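FKBP-type peptidyl-prolyl cis-trans isomerase FkpA (Escherichia coli, PDB 1Q6H) catalyses the cis-trans isomerization of peptide bonds preceding proline, speeding protein folding in the periplasm, and also works as a folding chaperone. Local coordinates at residues A[41-49]-A[80-91]; A[100-110]-A[190-198]. All blocks are in the same frame, centred on the assembly; numbering follows the deposited sequence.

Contact 1 of 2, residues A[41-49]-A[80-91]; sequences EQEKLGIKL and FEARVKSSAQAK
Leu45 and Ser87 bring the two backbones closest, 5.8 Å between their CA atoms, where the end of helix 19-43 and the turn after it lie against the long helix 70-112. Ile47 carries much of the packing. Its CD1 settles on Ser87, 3.5 Å from Ser87 OG, and also meets Val84. With chi1 at -63°, CG2 of Ile47 stands anti to the backbone N, which turns it to the Arg83 guanidinium, 4.0 Å above its centre, and to the edge of the Phe80 ring. Gln42 reaches that same ring at its rim: NE2 comes to 3.4 Å from Phe80 CE2, the amide turned 74° from the ring plane. Leu49 CD2 adds a methyl at Phe80 CE1. A Schellman motif ends the first helix, with Gly46 as its C-prime residue at positive phi and bonds from Ile47 N to Gln42 O and Gly46 N to Glu43 O; Leu45 N also reaches Gln42 O. The turn thereby presents Leu45 CD2 to the aliphatic Lys91 CD at 3.5 Å. Leu45 O takes two waters, one shared with Ser87 O and the other with Ser87 OG, and a third water joins Gly46 O to Arg83 NH2. Arg83 NH1 forms salt bridges to Asp19 and Asp20 of the second subunit.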
loop_
_atom_site.group_PDB
_atom_site.type_symbol
_atom_site.label_atom_id
_atom_site.label_comp_id
_atom_site.label_asym_id
_atom_site.label_seq_id
_atom_site.Cartn_x
_atom_site.Cartn_y
_atom_site.Cartn_z
ATOM N N GLU A 41 14.194 8.965 4.019
ATOM C CA GLU A 41 14.479 8.124 2.834
ATOM C C GLU A 41 14.739 8.971 1.594
ATOM O O GLU A 41 15.605 8.668 0.767
ATOM C CB GLU A 41 13.312 7.177 2.550
ATOM C CG GLU A 41 13.090 6.121 3.620
ATOM C CD GLU A 41 14.318 5.296 3.878
ATOM O OE1 GLU A 41 14.862 4.723 2.908
ATOM O OE2 GLU A 41 14.745 5.241 5.050
ATOM N N GLN A 42 13.990 10.048 1.486
ATOM C CA GLN A 42 14.120 10.963 0.367
ATOM C C GLN A 42 15.505 11.600 0.445
ATOM O O GLN A 42 16.174 11.790 -0.576
ATOM C CB GLN A 42 13.042 12.060 0.438
ATOM C CG GLN A 42 11.570 11.606 0.152
ATOM C CD GLN A 42 10.544 12.632 0.617
ATOM O OE1 GLN A 42 10.917 13.732 1.026
ATOM N NE2 GLN A 42 9.241 12.282 0.554
ATOM N N GLU A 43 15.918 11.939 1.659
ATOM C CA GLU A 43 17.228 12.563 1.890
ATOM C C GLU A 43 18.331 11.694 1.309
ATOM O O GLU A 43 19.281 12.207 0.725
ATOM C CB GLU A 43 17.441 12.834 3.380
ATOM C CG GLU A 43 18.705 13.605 3.760
ATOM C CD GLU A 43 18.959 13.645 5.272
ATOM O OE1 GLU A 43 18.149 13.061 6.057
ATOM O OE2 GLU A 43 19.978 14.265 5.692
ATOM N N LYS A 44 18.197 10.381 1.434
ATOM C CA LYS A 44 19.223 9.478 0.933
ATOM C C LYS A 44 19.338 9.544 -0.579
ATOM O O LYS A 44 20.312 9.059 -1.157
ATOM C CB LYS A 44 18.939 8.037 1.360
ATOM C CG LYS A 44 19.074 7.778 2.850
ATOM C CD LYS A 44 18.341 6.484 3.245
ATOM C CE LYS A 44 18.836 5.916 4.573
ATOM N NZ LYS A 44 18.167 4.623 4.925
ATOM N N LEU A 45 18.342 10.141 -1.219
ATOM C CA LEU A 45 18.347 10.268 -2.661
ATOM C C LEU A 45 18.673 11.685 -3.131
ATOM O O LEU A 45 18.533 11.985 -4.306
ATOM C CB LEU A 45 16.994 9.834 -3.202
ATOM C CG LEU A 45 16.486 8.494 -2.688
ATOM C CD1 LEU A 45 15.029 8.211 -3.129
ATOM C CD2 LEU A 45 17.426 7.391 -3.135
ATOM N N GLY A 46 19.118 12.557 -2.238
ATOM C CA GLY A 46 19.372 13.937 -2.623
ATOM C C GLY A 46 18.175 14.891 -2.554
ATOM O O GLY A 46 18.314 16.072 -2.912
ATOM N N ILE A 47 17.007 14.406 -2.102
ATOM C CA ILE A 47 15.803 15.225 -1.987
ATOM C C ILE A 47 15.537 15.712 -0.557
ATOM O O ILE A 47 15.232 14.928 0.349
ATOM C CB ILE A 47 14.574 14.436 -2.487
ATOM C CG1 ILE A 47 14.727 14.095 -3.975
ATOM C CG2 ILE A 47 13.307 15.262 -2.274
ATOM C CD1 ILE A 47 13.836 12.993 -4.493
ATOM N N LYS A 48 15.640 17.013 -0.358
ATOM C CA LYS A 48 15.508 17.581 0.963
ATOM C C LYS A 48 14.381 18.598 0.904
ATOM O O LYS A 48 14.599 19.759 0.569
ATOM C CB LYS A 48 16.837 18.225 1.409
ATOM C CG LYS A 48 17.945 17.217 1.748
ATOM C CD LYS A 48 19.272 17.891 2.180
ATOM C CE LYS A 48 20.067 16.971 3.067
ATOM N NZ LYS A 48 21.464 17.408 3.302
ATOM N N LEU A 49 13.170 18.119 1.164
ATOM C CA LEU A 49 11.985 18.966 1.169
ATOM C C LEU A 49 12.066 19.997 2.283
ATOM O O LEU A 49 12.747 19.804 3.269
ATOM C CB LEU A 49 10.733 18.108 1.371
ATOM C CG LEU A 49 10.373 17.139 0.254
ATOM C CD1 LEU A 49 9.047 16.465 0.553
ATOM C CD2 LEU A 49 10.275 17.841 -1.081
ATOM N N PHE A 80 5.913 14.693 -7.937
ATOM C CA PHE A 80 6.904 14.380 -6.920
ATOM C C PHE A 80 7.279 12.901 -6.940
ATOM O O PHE A 80 8.456 12.569 -6.820
ATOM C CB PHE A 80 6.440 14.795 -5.512
ATOM C CG PHE A 80 7.500 14.650 -4.469
ATOM C CD1 PHE A 80 8.641 15.443 -4.513
ATOM C CD2 PHE A 80 7.385 13.696 -3.466
ATOM C CE1 PHE A 80 9.633 15.298 -3.589
ATOM C CE2 PHE A 80 8.381 13.542 -2.532
ATOM C CZ PHE A 80 9.515 14.343 -2.586
ATOM N N GLU A 81 6.306 12.008 -7.084
ATOM C CA GLU A 81 6.634 10.583 -7.140
ATOM C C GLU A 81 7.618 10.266 -8.283
ATOM O O GLU A 81 8.542 9.487 -8.111
ATOM C CB GLU A 81 5.382 9.729 -7.262
ATOM C CG GLU A 81 4.495 9.751 -6.029
ATOM C CD GLU A 81 3.084 9.255 -6.322
ATOM O OE1 GLU A 81 2.957 8.274 -7.107
ATOM O OE2 GLU A 81 2.107 9.835 -5.763
ATOM N N ALA A 82 7.439 10.900 -9.430
ATOM C CA ALA A 82 8.329 10.697 -10.576
ATOM C C ALA A 82 9.719 11.268 -10.285
ATOM O O ALA A 82 10.743 10.699 -10.679
ATOM C CB ALA A 82 7.729 11.340 -11.802
ATOM N N ARG A 83 9.774 12.383 -9.571
ATOM C CA ARG A 83 11.065 12.943 -9.195
ATOM C C ARG A 83 11.796 11.955 -8.310
ATOM O O ARG A 83 13.016 11.672 -8.483
ATOM C CB ARG A 83 10.878 14.239 -8.432
ATOM C CG ARG A 83 12.136 14.832 -7.876
ATOM C CD ARG A 83 11.893 16.138 -7.150
ATOM N NE ARG A 83 13.099 16.633 -6.530
ATOM C CZ ARG A 83 13.141 17.581 -5.606
ATOM N NH1 ARG A 83 12.029 18.145 -5.166
ATOM N NH2 ARG A 83 14.302 17.951 -5.094
ATOM N N VAL A 84 11.048 11.404 -7.363
ATOM C CA VAL A 84 11.629 10.475 -6.418
ATOM C C VAL A 84 12.222 9.262 -7.139
ATOM O O VAL A 84 13.357 8.871 -6.873
ATOM C CB VAL A 84 10.628 10.021 -5.352
ATOM C CG1 VAL A 84 11.197 8.837 -4.578
ATOM C CG2 VAL A 84 10.328 11.153 -4.402
ATOM N N LYS A 85 11.467 8.679 -8.049
ATOM C CA LYS A 85 11.941 7.515 -8.768
ATOM C C LYS A 85 13.111 7.849 -9.673
ATOM O O LYS A 85 13.971 7.009 -9.930
ATOM C CB LYS A 85 10.826 6.960 -9.626
ATOM C CG LYS A 85 9.740 6.231 -8.849
ATOM C CD LYS A 85 8.639 5.769 -9.754
ATOM C CE LYS A 85 7.603 4.979 -8.991
ATOM N NZ LYS A 85 6.240 5.297 -9.477
ATOM N N SER A 86 13.109 9.067 -10.196
ATOM C CA SER A 86 14.185 9.511 -11.074
ATOM C C SER A 86 15.439 9.643 -10.237
ATOM O O SER A 86 16.536 9.241 -10.637
ATOM C CB SER A 86 13.821 10.853 -11.734
ATOM O OG SER A 86 14.916 11.371 -12.482
ATOM N N SER A 87 15.283 10.214 -9.060
ATOM C CA SER A 87 16.408 10.372 -8.160
ATOM C C SER A 87 16.939 9.020 -7.652
ATOM O O SER A 87 18.146 8.855 -7.455
ATOM C CB SER A 87 16.022 11.283 -6.990
ATOM O OG SER A 87 15.711 12.589 -7.437
ATOM N N ALA A 88 16.048 8.061 -7.447
ATOM C CA ALA A 88 16.452 6.757 -7.005
ATOM C C ALA A 88 17.355 6.162 -8.073
ATOM O O ALA A 88 18.410 5.601 -7.755
ATOM C CB ALA A 88 15.264 5.878 -6.789
ATOM N N GLN A 89 16.949 6.303 -9.331
ATOM C CA GLN A 89 17.732 5.712 -10.425
ATOM C C GLN A 89 19.074 6.424 -10.532
ATOM O O GLN A 89 20.096 5.789 -10.723
ATOM C CB GLN A 89 16.971 5.732 -11.744
ATOM C CG GLN A 89 17.744 5.134 -12.934
ATOM C CD GLN A 89 18.265 3.728 -12.674
ATOM O OE1 GLN A 89 17.662 2.964 -11.909
ATOM N NE2 GLN A 89 19.381 3.372 -13.323
ATOM N N ALA A 90 19.074 7.737 -10.381
ATOM C CA ALA A 90 20.327 8.472 -10.384
ATOM C C ALA A 90 21.300 7.953 -9.316
ATOM O O ALA A 90 22.479 7.755 -9.613
ATOM C CB ALA A 90 20.089 9.915 -10.190
ATOM N N LYS A 91 20.809 7.749 -8.088
ATOM C CA LYS A 91 21.673 7.275 -6.993
ATOM C C LYS A 91 22.241 5.910 -7.323
ATOM O O LYS A 91 23.392 5.633 -7.048
ATOM C CB LYS A 91 20.910 7.184 -5.671
ATOM C CG LYS A 91 21.660 6.479 -4.519
ATOM C CD LYS A 91 20.803 6.469 -3.244
ATOM C CE LYS A 91 21.291 5.484 -2.183
ATOM N NZ LYS A 91 22.756 5.315 -2.204
HETATM O O HOH W 1 19.851 10.914 -6.554
HETATM O O HOH W 2 17.774 14.043 -6.168
HETATM O O HOH W 3 16.956 16.925 -5.218
#

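Contact 2 of 2, residues A[100-110]-A[190-198]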
loop_
_atom_site.group_PDB
_atom_site.type_symbol
_atom_site.label_atom_id
_atom_site.label_comp_id
_atom_site.label_asym_id
_atom_site.label_seq_id
_atom_site.Cartn_x
_atom_site.Cartn_y
_atom_site.Cartn_z
ATOM N N GLU A 100 32.230 0.356 -8.869
ATOM C CA GLU A 100 33.065 -0.240 -9.898
ATOM C C GLU A 100 34.489 0.322 -9.774
ATOM O O GLU A 100 35.448 -0.409 -9.904
ATOM C CB GLU A 100 32.501 0.038 -11.296
ATOM C CG GLU A 100 33.220 -0.645 -12.471
ATOM C CD GLU A 100 32.719 -2.061 -12.761
ATOM O OE1 GLU A 100 31.741 -2.516 -12.113
ATOM O OE2 GLU A 100 33.309 -2.730 -13.640
ATOM N N ALA A 101 34.626 1.627 -9.554
ATOM C CA ALA A 101 35.960 2.206 -9.480
ATOM C C ALA A 101 36.686 1.737 -8.219
ATOM O O ALA A 101 37.801 1.287 -8.307
ATOM C CB ALA A 101 35.921 3.723 -9.577
ATOM N N LYS A 102 36.036 1.797 -7.060
ATOM C CA LYS A 102 36.678 1.394 -5.806
ATOM C C LYS A 102 37.083 -0.082 -5.816
ATOM O O LYS A 102 38.162 -0.439 -5.354
ATOM C CB LYS A 102 35.748 1.618 -4.620
ATOM C CG LYS A 102 35.533 3.041 -4.188
ATOM C CD LYS A 102 34.141 3.121 -3.528
ATOM C CE LYS A 102 34.047 4.158 -2.465
ATOM N NZ LYS A 102 32.609 4.278 -2.034
ATOM N N GLY A 103 36.208 -0.930 -6.329
ATOM C CA GLY A 103 36.467 -2.348 -6.426
ATOM C C GLY A 103 37.631 -2.698 -7.339
ATOM O O GLY A 103 38.438 -3.585 -7.043
ATOM N N LYS A 104 37.707 -2.013 -8.468
ATOM C CA LYS A 104 38.769 -2.248 -9.403
ATOM C C LYS A 104 40.094 -1.880 -8.751
ATOM O O LYS A 104 41.129 -2.516 -8.994
ATOM C CB LYS A 104 38.571 -1.400 -10.654
ATOM C CG LYS A 104 39.670 -1.577 -11.686
ATOM C CD LYS A 104 39.319 -0.940 -13.037
ATOM C CE LYS A 104 40.392 -1.272 -14.086
ATOM N NZ LYS A 104 40.101 -0.638 -15.417
ATOM N N GLU A 105 40.052 -0.853 -7.926
ATOM C CA GLU A 105 41.255 -0.357 -7.273
ATOM C C GLU A 105 41.678 -1.369 -6.217
ATOM O O GLU A 105 42.860 -1.707 -6.086
ATOM C CB GLU A 105 40.969 1.006 -6.654
ATOM C CG GLU A 105 42.122 1.578 -5.848
ATOM C CD GLU A 105 41.930 3.032 -5.494
ATOM O OE1 GLU A 105 40.870 3.379 -4.926
ATOM O OE2 GLU A 105 42.842 3.835 -5.780
ATOM N N TYR A 106 40.694 -1.858 -5.474
ATOM C CA TYR A 106 40.934 -2.850 -4.440
ATOM C C TYR A 106 41.524 -4.116 -5.032
ATOM O O TYR A 106 42.523 -4.642 -4.516
ATOM C CB TYR A 106 39.630 -3.163 -3.735
ATOM C CG TYR A 106 39.747 -4.170 -2.612
ATOM C CD1 TYR A 106 39.658 -5.525 -2.871
ATOM C CD2 TYR A 106 39.904 -3.761 -1.306
ATOM C CE1 TYR A 106 39.738 -6.447 -1.861
ATOM C CE2 TYR A 106 39.992 -4.686 -0.280
ATOM C CZ TYR A 106 39.903 -6.027 -0.570
ATOM O OH TYR A 106 39.995 -6.972 0.416
ATOM N N ARG A 107 40.907 -4.606 -6.110
ATOM C CA ARG A 107 41.365 -5.824 -6.773
ATOM C C ARG A 107 42.788 -5.701 -7.319
ATOM O O ARG A 107 43.584 -6.634 -7.190
ATOM C CB ARG A 107 40.442 -6.243 -7.930
ATOM C CG ARG A 107 39.039 -6.587 -7.506
ATOM C CD ARG A 107 38.244 -7.393 -8.538
ATOM N NE ARG A 107 38.252 -6.727 -9.836
ATOM C CZ ARG A 107 37.436 -5.745 -10.212
ATOM N NH1 ARG A 107 36.493 -5.253 -9.410
ATOM N NH2 ARG A 107 37.601 -5.218 -11.407
ATOM N N GLU A 108 43.090 -4.577 -7.939
ATOM C CA GLU A 108 44.399 -4.358 -8.547
ATOM C C GLU A 108 45.528 -4.326 -7.529
ATOM O O GLU A 108 46.565 -4.901 -7.745
ATOM C CB GLU A 108 44.389 -3.085 -9.365
ATOM C CG GLU A 108 43.570 -3.216 -10.638
ATOM C CD GLU A 108 44.265 -4.033 -11.711
ATOM O OE1 GLU A 108 45.371 -3.615 -12.130
ATOM O OE2 GLU A 108 43.701 -5.075 -12.152
ATOM N N LYS A 109 45.300 -3.662 -6.415
ATOM C CA LYS A 109 46.267 -3.641 -5.348
ATOM C C LYS A 109 46.456 -5.071 -4.762
ATOM O O LYS A 109 47.573 -5.559 -4.667
ATOM C CB LYS A 109 45.819 -2.655 -4.276
ATOM C CG LYS A 109 46.857 -2.362 -3.206
ATOM C CD LYS A 109 46.299 -1.393 -2.171
ATOM C CE LYS A 109 47.104 -1.414 -0.880
ATOM N NZ LYS A 109 48.529 -1.073 -1.095
ATOM N N PHE A 110 45.366 -5.749 -4.410
ATOM C CA PHE A 110 45.437 -7.074 -3.810
ATOM C C PHE A 110 46.125 -8.059 -4.728
ATOM O O PHE A 110 46.946 -8.885 -4.276
ATOM C CB PHE A 110 44.030 -7.591 -3.472
ATOM C CG PHE A 110 44.023 -8.951 -2.850
ATOM C CD1 PHE A 110 44.700 -9.180 -1.673
ATOM C CD2 PHE A 110 43.367 -9.998 -3.451
ATOM C CE1 PHE A 110 44.715 -10.408 -1.114
ATOM C CE2 PHE A 110 43.376 -11.248 -2.889
ATOM C CZ PHE A 110 44.052 -11.457 -1.718
ATOM N N ILE A 190 40.603 -20.930 0.407
ATOM C CA ILE A 190 40.956 -19.967 -0.629
ATOM C C ILE A 190 40.229 -18.676 -0.378
ATOM O O ILE A 190 39.136 -18.686 0.149
ATOM C CB ILE A 190 40.572 -20.503 -2.006
ATOM C CG1 ILE A 190 41.049 -19.554 -3.099
ATOM C CG2 ILE A 190 39.039 -20.678 -2.140
ATOM C CD1 ILE A 190 41.000 -20.201 -4.491
ATOM N N LYS A 191 40.892 -17.566 -0.667
ATOM C CA LYS A 191 40.263 -16.280 -0.589
ATOM C C LYS A 191 39.936 -15.864 -2.011
ATOM O O LYS A 191 40.788 -15.921 -2.934
ATOM C CB LYS A 191 41.170 -15.292 0.107
ATOM C CG LYS A 191 40.692 -13.860 0.118
ATOM C CD LYS A 191 41.678 -13.005 0.944
ATOM C CE LYS A 191 41.418 -11.512 0.808
ATOM N NZ LYS A 191 42.140 -10.737 1.892
ATOM N N LEU A 192 38.691 -15.477 -2.217
ATOM C CA LEU A 192 38.249 -15.052 -3.543
ATOM C C LEU A 192 37.898 -13.594 -3.513
ATOM O O LEU A 192 37.178 -13.143 -2.610
ATOM C CB LEU A 192 37.025 -15.856 -3.995
ATOM C CG LEU A 192 37.170 -17.367 -4.034
ATOM C CD1 LEU A 192 35.847 -18.020 -4.324
ATOM C CD2 LEU A 192 38.157 -17.799 -5.037
ATOM N N VAL A 193 38.406 -12.852 -4.494
ATOM C CA VAL A 193 38.089 -11.441 -4.633
ATOM C C VAL A 193 37.424 -11.336 -5.970
ATOM O O VAL A 193 38.058 -11.474 -7.017
ATOM C CB VAL A 193 39.314 -10.560 -4.459
ATOM C CG1 VAL A 193 38.976 -9.153 -4.707
ATOM C CG2 VAL A 193 39.822 -10.700 -3.024
ATOM N N ILE A 194 36.107 -11.226 -5.925
ATOM C CA ILE A 194 35.304 -11.405 -7.133
ATOM C C ILE A 194 34.770 -10.114 -7.684
ATOM O O ILE A 194 34.042 -9.378 -6.976
ATOM C CB ILE A 194 34.133 -12.343 -6.834
ATOM C CG1 ILE A 194 34.585 -13.550 -6.014
ATOM C CG2 ILE A 194 33.443 -12.736 -8.099
ATOM C CD1 ILE A 194 33.481 -14.579 -5.718
ATOM N N PRO A 195 35.104 -9.829 -8.935
ATOM C CA PRO A 195 34.535 -8.647 -9.627
ATOM C C PRO A 195 33.010 -8.789 -9.799
ATOM O O PRO A 195 32.543 -9.925 -9.943
ATOM C CB PRO A 195 35.176 -8.683 -11.011
ATOM C CG PRO A 195 35.966 -9.880 -11.102
ATOM C CD PRO A 195 35.970 -10.634 -9.810
ATOM N N PRO A 196 32.267 -7.670 -9.812
ATOM C CA PRO A 196 30.813 -7.690 -9.969
ATOM C C PRO A 196 30.325 -8.443 -11.187
ATOM O O PRO A 196 29.273 -9.100 -11.133
ATOM C CB PRO A 196 30.421 -6.214 -10.096
ATOM C CG PRO A 196 31.662 -5.399 -10.014
ATOM C CD PRO A 196 32.812 -6.302 -9.717
ATOM N N GLU A 197 31.118 -8.392 -12.256
ATOM C CA GLU A 197 30.834 -9.113 -13.475
ATOM C C GLU A 197 30.736 -10.640 -13.261
ATOM O O GLU A 197 30.064 -11.331 -14.034
ATOM C CB GLU A 197 31.926 -8.794 -14.522
ATOM C CG GLU A 197 31.943 -7.347 -15.027
ATOM C CD GLU A 197 32.506 -6.300 -14.036
ATOM O OE1 GLU A 197 33.329 -6.643 -13.139
ATOM O OE2 GLU A 197 32.064 -5.109 -14.139
ATOM N N LEU A 198 31.421 -11.168 -12.240
ATOM C CA LEU A 198 31.360 -12.604 -11.918
ATOM C C LEU A 198 30.535 -12.846 -10.632
ATOM O O LEU A 198 30.596 -13.916 -10.046
ATOM C CB LEU A 198 32.780 -13.188 -11.686
ATOM C CG LEU A 198 33.719 -12.998 -12.875
ATOM C CD1 LEU A 198 35.228 -13.353 -12.569
ATOM C CD2 LEU A 198 33.183 -13.789 -14.068
#
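Strand 190-194 of the antiparallel FKBP-domain sheet, with the two prolines that follow it, receives the C-terminal part of the long helix 70-112; the helix and strand axes approach to 9.5 Å at an angle of 142°. Val193 sits between three helix side chains: its CG2 lies 3.6 Å from Phe110 CE2, while CG1 meets the edge of the Tyr106 ring and lies 3.8 Å from Arg107 CG. Phe110 also touches the last methylene of the Lys191 chain, with CE 3.6 Å from Phe110 CZ. Arg107 bends at chi3 (-53°), which lays its guanidinium flat against Pro195: Pro195 CB stands 3.7 Å above the centre of one face, and Lys104 CA lies over the opposite face, toward its rim. Arg107 NH1 passes Pro196 CD and is hydrogen-bonded to Thr213. With an alanine in place of Arg107, Pro195 would probably lose the flat group lying against it and Thr213 a hydrogen-bond partner. Farther along, the carboxylates of Glu100 and Glu197 meet with their planes 88° apart and Glu100 OE2 2.7 Å from Glu197 OE2, so one acid probably holds a proton. Strands 124-127 and 214-223 pair with strand 189-194 on its two edges, and Phe110 reaches Val124 of the former while Tyr106 packs on Val215 of the latter.

In the fold
Helix 70-112 is common to both contacts: contact 1 uses its 80-91 portion and contact 2 its 100-110 portion. Their centres are 29 Å apart and their nearest atoms about 10 Å, so the two do not touch. Along the chain they come in series, contact 1 closing within the N-terminal region before contact 2 opens. The first joins the end of helix 19-43 and the turn and loop after it to helix 70-112, and lies beside the second subunit; the second, which no other chain touches, joins the helix to the antiparallel sheet of the isomerase domain. One continuous helix thus runs from the region that meets the second subunit to the isomerase domain, consistent with a spacer between them.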